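Local coordinates for protein monalysin (Pseudomonas entomophila, PDB 4MKO) that perforates host cell membranes as a beta-barrel pore-forming toxin of the aerolysin-like family, damaging the intestine of Drosophila, at residues G39-G44 with T50-V55. Numbering follows the deposited sequence.
Sequences GDIYIG and TYTRPV
Gly39 and Thr50 form a hydrogen-bonded antiparallel pair in the hairpin of strands 29-43 and 46-67, their CA atoms 5.3 Å apart. Gly39 N points its hydrogen fairly straight at Thr50 O, 3.0 Å away, and Thr50 N returns the bond to Gly39 O at 2.8 Å, reaching that oxygen from above the carbonyl plane, 39° out of it. The axes of the short strand segments 39-43 and 50-55 run at 96° to each other, and beyond the pair the contact passes to side chains. Ile41 crosses Thr50 at about a right angle: its CD1 lies 3.9 Å from Thr50 CG2 and also 3.8 Å from Thr52 OG1. With chi1 of -51°, Thr50 sets CG2 anti to its own N, where it meets that methyl, while OG1 stays beside N, 3.8 Å from Ile41 CB. All four touching residues are buried, whereas Asp40, whose CB points away from the other strand, is exposed. Two backbone bonds thus fix the register, and the threonine hydroxyls border an aliphatic contact, each with a hydrogen-bond partner, Trp48 O for Thr50 and His149 ND1 on strand 136-151 for Thr52, consistent with burial at little polar cost.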
loop_
_atom_site.group_PDB
_atom_site.type_symbol
_atom_site.label_atom_id
_atom_site.label_comp_id
_atom_site.label_asym_id
_atom_site.label_seq_id
_atom_site.Cartn_x
_atom_site.Cartn_y
_atom_site.Cartn_z
ATOM N N GLY A 39 -8.008 14.048 -7.511
ATOM C CA GLY A 39 -9.407 13.723 -7.727
ATOM C C GLY A 39 -10.126 13.445 -6.438
ATOM O O GLY A 39 -9.526 13.503 -5.358
ATOM N N ASP A 40 -11.414 13.114 -6.547
ATOM C CA ASP A 40 -12.254 12.845 -5.396
ATOM C C ASP A 40 -11.946 11.572 -4.629
ATOM O O ASP A 40 -11.695 10.518 -5.221
ATOM C CB ASP A 40 -13.734 12.787 -5.804
ATOM C CG ASP A 40 -14.375 14.116 -6.157
ATOM O OD1 ASP A 40 -13.830 15.173 -5.747
ATOM O OD2 ASP A 40 -15.447 14.099 -6.813
ATOM N N ILE A 41 -12.053 11.670 -3.287
ATOM C CA ILE A 41 -12.049 10.562 -2.352
ATOM C C ILE A 41 -13.128 10.923 -1.344
ATOM O O ILE A 41 -13.180 12.072 -0.876
ATOM C CB ILE A 41 -10.685 10.236 -1.685
ATOM C CG1 ILE A 41 -9.617 9.841 -2.753
ATOM C CG2 ILE A 41 -10.854 9.125 -0.638
ATOM C CD1 ILE A 41 -8.294 9.153 -2.189
ATOM N N TYR A 42 -14.021 9.971 -1.069
ATOM C CA TYR A 42 -15.109 10.151 -0.130
ATOM C C TYR A 42 -14.613 9.797 1.267
ATOM O O TYR A 42 -14.223 8.666 1.518
ATOM C CB TYR A 42 -16.323 9.282 -0.522
ATOM C CG TYR A 42 -17.566 9.578 0.297
ATOM C CD1 TYR A 42 -17.745 9.016 1.561
ATOM C CD2 TYR A 42 -18.579 10.391 -0.205
ATOM C CE1 TYR A 42 -18.884 9.287 2.320
ATOM C CE2 TYR A 42 -19.728 10.657 0.539
ATOM C CZ TYR A 42 -19.868 10.117 1.808
ATOM O OH TYR A 42 -20.993 10.372 2.546
ATOM N N ILE A 43 -14.664 10.770 2.186
ATOM C CA ILE A 43 -14.248 10.576 3.572
ATOM C C ILE A 43 -15.310 11.231 4.452
ATOM O O ILE A 43 -15.537 12.436 4.335
ATOM C CB ILE A 43 -12.840 11.184 3.896
ATOM C CG1 ILE A 43 -11.743 10.710 2.912
ATOM C CG2 ILE A 43 -12.432 10.854 5.355
ATOM C CD1 ILE A 43 -10.453 11.563 2.946
ATOM N N GLY A 44 -15.890 10.435 5.331
ATOM C CA GLY A 44 -16.863 10.885 6.322
ATOM C C GLY A 44 -18.251 11.106 5.771
ATOM O O GLY A 44 -19.069 10.183 5.760
ATOM N N THR A 50 -8.585 15.373 -3.560
ATOM C CA THR A 50 -7.439 14.718 -2.925
ATOM C C THR A 50 -6.255 14.470 -3.826
ATOM O O THR A 50 -6.427 13.954 -4.928
ATOM C CB THR A 50 -7.927 13.400 -2.301
ATOM O OG1 THR A 50 -9.075 13.628 -1.482
ATOM C CG2 THR A 50 -6.838 12.655 -1.520
ATOM N N TYR A 51 -5.040 14.771 -3.329
ATOM C CA TYR A 51 -3.809 14.440 -4.040
ATOM C C TYR A 51 -3.425 13.045 -3.549
ATOM O O TYR A 51 -3.456 12.800 -2.336
ATOM C CB TYR A 51 -2.668 15.422 -3.712
ATOM C CG TYR A 51 -2.868 16.825 -4.248
ATOM C CD1 TYR A 51 -3.527 17.795 -3.494
ATOM C CD2 TYR A 51 -2.373 17.191 -5.500
ATOM C CE1 TYR A 51 -3.703 19.095 -3.979
ATOM C CE2 TYR A 51 -2.561 18.480 -6.005
ATOM C CZ TYR A 51 -3.217 19.431 -5.235
ATOM O OH TYR A 51 -3.381 20.699 -5.731
ATOM N N THR A 52 -3.080 12.133 -4.469
ATOM C CA THR A 52 -2.673 10.776 -4.091
ATOM C C THR A 52 -1.399 10.407 -4.803
ATOM O O THR A 52 -1.266 10.698 -5.982
ATOM C CB THR A 52 -3.791 9.764 -4.469
ATOM O OG1 THR A 52 -4.939 10.030 -3.682
ATOM C CG2 THR A 52 -3.371 8.293 -4.274
ATOM N N ARG A 53 -0.474 9.713 -4.115
ATOM C CA ARG A 53 0.705 9.175 -4.790
ATOM C C ARG A 53 1.089 7.863 -4.120
ATOM O O ARG A 53 0.877 7.729 -2.911
ATOM C CB ARG A 53 1.898 10.166 -4.807
ATOM C CG ARG A 53 2.425 10.560 -3.420
ATOM C CD ARG A 53 3.898 10.982 -3.498
ATOM N NE ARG A 53 4.750 9.825 -3.804
ATOM C CZ ARG A 53 6.035 9.882 -4.155
ATOM N NH1 ARG A 53 6.658 11.058 -4.252
ATOM N NH2 ARG A 53 6.704 8.771 -4.413
ATOM N N PRO A 54 1.677 6.899 -4.864
ATOM C CA PRO A 54 2.177 5.681 -4.191
ATOM C C PRO A 54 3.396 6.075 -3.376
ATOM O O PRO A 54 4.148 6.959 -3.805
ATOM C CB PRO A 54 2.606 4.748 -5.359
ATOM C CG PRO A 54 2.202 5.449 -6.637
ATOM C CD PRO A 54 2.041 6.916 -6.301
ATOM N N VAL A 55 3.624 5.423 -2.225
ATOM C CA VAL A 55 4.808 5.761 -1.418
ATOM C C VAL A 55 5.605 4.548 -0.953
ATOM O O VAL A 55 6.783 4.691 -0.614
ATOM C CB VAL A 55 4.478 6.687 -0.208
ATOM C CG1 VAL A 55 4.117 8.108 -0.674
ATOM C CG2 VAL A 55 3.381 6.091 0.702
#